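Local coordinates for protein acetyltransferase (Sinorhizobium meliloti, PDB 4JXR) that probably transfers an acetyl group from acetyl-CoA to an acceptor amine, as a GNAT-superfamily enzyme related to phosphinothricin acetyltransferases, at residues I100-L105 with R136-E141. Sequence-based numbering, arbitrary orientation. Where two conformers were deposited one is given.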
ATOM      1  N   ILE A 100      21.564 -14.388  -7.715  1.00 12.53           N
ATOM      2  CA  ILE A 100      21.634 -13.620  -6.462  1.00 11.65           C
ATOM      3  C   ILE A 100      20.245 -13.158  -6.065  1.00 10.50           C
ATOM      4  O   ILE A 100      19.936 -13.150  -4.843  1.00 10.62           O
ATOM      5  CB  ILE A 100      22.646 -12.508  -6.557  1.00 11.68           C
ATOM      6  CG1 ILE A 100      24.041 -13.100  -6.817  1.00 14.33           C
ATOM      7  CG2 ILE A 100      22.636 -11.673  -5.299  1.00 12.79           C
ATOM      8  CD1 ILE A 100      25.062 -12.031  -7.154  1.00 16.25           C
ATOM      9  N   GLY A 101      19.396 -12.755  -6.994  1.00 11.24           N
ATOM     10  CA  GLY A 101      18.007 -12.415  -6.637  1.00 11.16           C
ATOM     11  C   GLY A 101      17.318 -13.570  -5.944  1.00 10.32           C
ATOM     12  O   GLY A 101      16.612 -13.372  -4.947  1.00 10.37           O
ATOM     13  N   LYS A 102      17.505 -14.782  -6.489  1.00 10.86           N
ATOM     14  CA  LYS A 102      16.901 -15.993  -5.890  0.50 11.44           C
ATOM     15  C   LYS A 102      17.389 -16.200  -4.471  1.00 10.34           C
ATOM     16  O   LYS A 102      16.628 -16.564  -3.577  1.00 11.13           O
ATOM     17  CB  LYS A 102      17.184 -17.254  -6.746  0.50 16.76           C
ATOM     18  CG  LYS A 102      16.174 -17.484  -7.854  0.50 20.25           C
ATOM     19  CD  LYS A 102      16.337 -18.875  -8.502  0.50 22.09           C
ATOM     20  CE  LYS A 102      15.491 -19.976  -7.834  0.50 25.39           C
ATOM     21  NZ  LYS A 102      15.609 -21.333  -8.483  0.50 32.93           N
ATOM     22  N   ALA A 103      18.704 -16.027  -4.264  1.00 10.21           N
ATOM     23  CA  ALA A 103      19.270 -16.223  -2.948  1.00 10.11           C
ATOM     24  C   ALA A 103      18.691 -15.191  -1.961  1.00  8.73           C
ATOM     25  O   ALA A 103      18.326 -15.533  -0.852  1.00  9.30           O
ATOM     26  CB  ALA A 103      20.791 -16.115  -3.007  1.00 10.84           C
ATOM     27  N   LEU A 104      18.673 -13.923  -2.363  1.00  8.52           N
ATOM     28  CA  LEU A 104      18.109 -12.881  -1.495  1.00  8.19           C
ATOM     29  C   LEU A 104      16.664 -13.157  -1.149  1.00  7.87           C
ATOM     30  O   LEU A 104      16.273 -13.018  -0.002  1.00  8.50           O
ATOM     31  CB  LEU A 104      18.266 -11.533  -2.170  1.00  8.62           C
ATOM     32  CG  LEU A 104      19.693 -10.947  -2.177  1.00  9.11           C
ATOM     33  CD1 LEU A 104      19.810  -9.810  -3.154  1.00 10.02           C
ATOM     34  CD2 LEU A 104      20.140 -10.526  -0.793  1.00  9.53           C
ATOM     35  N   LEU A 105      15.865 -13.526  -2.148  1.00  8.15           N
ATOM     36  CA  LEU A 105      14.456 -13.796  -1.876  1.00  7.91           C
ATOM     37  C   LEU A 105      14.291 -15.029  -1.010  1.00  8.17           C
ATOM     38  O   LEU A 105      13.456 -15.056  -0.094  1.00  8.74           O
ATOM     39  CB  LEU A 105      13.684 -13.904  -3.196  1.00  8.89           C
ATOM     40  CG  LEU A 105      12.148 -14.045  -3.033  1.00  8.47           C
ATOM     41  CD1 LEU A 105      11.513 -12.961  -2.150  1.00  8.91           C
ATOM     42  CD2 LEU A 105      11.505 -14.009  -4.419  1.00  9.47           C
ATOM     43  N   ARG A 136       7.859 -16.101  -8.951  1.00  8.50           N
ATOM     44  CA  ARG A 136       7.190 -17.357  -9.249  1.00  8.58           C
ATOM     45  C   ARG A 136       8.084 -18.530  -8.872  1.00  9.23           C
ATOM     46  O   ARG A 136       7.601 -19.515  -8.307  1.00 10.51           O
ATOM     47  CB  ARG A 136       6.826 -17.422 -10.743  1.00  9.80           C
ATOM     48  CG  ARG A 136       6.042 -18.666 -11.108  1.00 10.93           C
ATOM     49  CD  ARG A 136       4.580 -18.528 -10.707  1.00 14.69           C
ATOM     50  NE  ARG A 136       3.845 -19.756 -10.808  1.00 19.06           N
ATOM     51  CZ  ARG A 136       3.612 -20.561  -9.790  1.00 22.32           C
ATOM     52  NH1 ARG A 136       3.921 -20.211  -8.540  1.00 23.17           N
ATOM     53  NH2 ARG A 136       3.027 -21.735 -10.027  1.00 30.92           N
ATOM     54  N   ALA A 137       9.362 -18.442  -9.158  1.00  9.93           N
ATOM     55  CA  ALA A 137      10.307 -19.498  -8.862  1.00 11.77           C
ATOM     56  C   ALA A 137      10.422 -19.801  -7.393  1.00 11.30           C
ATOM     57  O   ALA A 137      10.808 -20.911  -7.029  1.00 13.97           O
ATOM     58  CB  ALA A 137      11.692 -19.151  -9.400  1.00 13.44           C
ATOM     59  N   LEU A 138      10.104 -18.839  -6.539  0.80  9.70           N
ATOM     60  CA  LEU A 138      10.111 -18.950  -5.087  0.80 10.40           C
ATOM     61  C   LEU A 138       8.722 -19.235  -4.551  0.80 10.25           C
ATOM     62  O   LEU A 138       8.515 -19.148  -3.349  0.80 12.99           O
ATOM     63  CB  LEU A 138      10.721 -17.686  -4.435  0.80 12.31           C
ATOM     64  CG  LEU A 138      12.197 -17.690  -4.071  0.80 14.57           C
ATOM     65  CD1 LEU A 138      12.445 -18.670  -2.949  0.80 14.88           C
ATOM     66  CD2 LEU A 138      13.005 -18.084  -5.275  0.80 15.16           C
ATOM     67  N   GLY A 139       7.773 -19.631  -5.392  1.00  9.91           N
ATOM     68  CA  GLY A 139       6.477 -20.034  -4.931  1.00 11.12           C
ATOM     69  C   GLY A 139       5.450 -18.953  -4.823  1.00  9.99           C
ATOM     70  O   GLY A 139       4.328 -19.214  -4.365  1.00 11.74           O
ATOM     71  N   PHE A 140       5.735 -17.738  -5.241  1.00  8.62           N
ATOM     72  CA  PHE A 140       4.722 -16.702  -5.311  1.00  8.09           C
ATOM     73  C   PHE A 140       3.778 -16.976  -6.467  1.00  8.74           C
ATOM     74  O   PHE A 140       4.205 -17.499  -7.505  1.00 10.22           O
ATOM     75  CB  PHE A 140       5.328 -15.324  -5.489  1.00  7.93           C
ATOM     76  CG  PHE A 140       6.061 -14.752  -4.301  1.00  8.07           C
ATOM     77  CD1 PHE A 140       7.286 -15.253  -3.901  1.00  7.88           C
ATOM     78  CD2 PHE A 140       5.548 -13.669  -3.621  1.00  8.45           C
ATOM     79  CE1 PHE A 140       7.944 -14.701  -2.820  1.00  8.66           C
ATOM     80  CE2 PHE A 140       6.246 -13.080  -2.573  1.00  9.21           C
ATOM     81  CZ  PHE A 140       7.425 -13.608  -2.165  1.00  9.66           C
ATOM     82  N   GLU A 141       2.531 -16.610  -6.305  1.00  8.87           N
ATOM     83  CA  GLU A 141       1.548 -16.658  -7.378  1.00  9.66           C
ATOM     84  C   GLU A 141       1.036 -15.267  -7.661  1.00  8.72           C
ATOM     85  O   GLU A 141       0.842 -14.461  -6.763  1.00  9.42           O
ATOM     86  CB  GLU A 141       0.384 -17.548  -6.955  1.00 12.40           C
ATOM     87  CG  GLU A 141       0.852 -18.990  -6.744  1.00 17.47           C
ATOM     88  CD  GLU A 141      -0.215 -20.012  -6.464  1.00 30.39           C
ATOM     89  OE1 GLU A 141      -1.425 -19.693  -6.384  1.00 38.61           O
ATOM     90  OE2 GLU A 141       0.222 -21.167  -6.298  1.00 43.41           O
TER
HETATM   91  O   HOH W   1      13.294 -22.283  -7.488  1.00 43.60           O
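The first turn and a half of helix 100-115, the pyrophosphate-binding helix of the GNAT fold, packs through Lys102 and Leu105 against Ala137, Leu138 and Phe140, where helix 129-137 ends and the chain turns into strand 141-152. That end is a Schellman motif with Gly139, at positive phi, as its C-prime residue: Gly139 N bonds to Arg136 O and Phe140 N to His135 O. The turn places Leu138 and Phe140 together on Leu105. The two leucines lie alongside, pointing oppositely, CD2 and CG of Leu105 against CB and CG of Leu138, with Leu105 CD2 3.8 Å from Leu138 CB. With its CG trans to the backbone N (chi1 -174°), Leu105 reaches toward the second segment, and both methyls meet the Phe140 ring: CD1 and CD2 are each 4.0 Å from Phe140 CE1, with CD2 approaching the ring obliquely. Leu105 and Phe140 also both touch Asp87 of strand 84-91 in the sheet; the side chain of Leu105 lies near Ile89, an acetyl-CoA-binding residue. Gly101 is itself an acetyl-CoA-binding residue; in this chain, which carries no acetyl-CoA, its N is hydrogen-bonded to a citrate anion, probably from the crystallisation liquor. Arg136 NH1 holds the outgoing chain by a 2.9 Å bond to Phe140 O, arriving from above the carbonyl plane. On the solvent side, in the conformers of Lys102 and Leu138 given, the turn about CG-CD of Lys102 (chi3 90°) swings its CE to 4.0 Å from Leu138 CD2, which CG also touches, and beside the methyl of Ala137. In this conformer of Lys102 one water spans the two segments, accepting from Lys102 NZ at 2.7 Å and donating to Ala137 O at 2.9 Å.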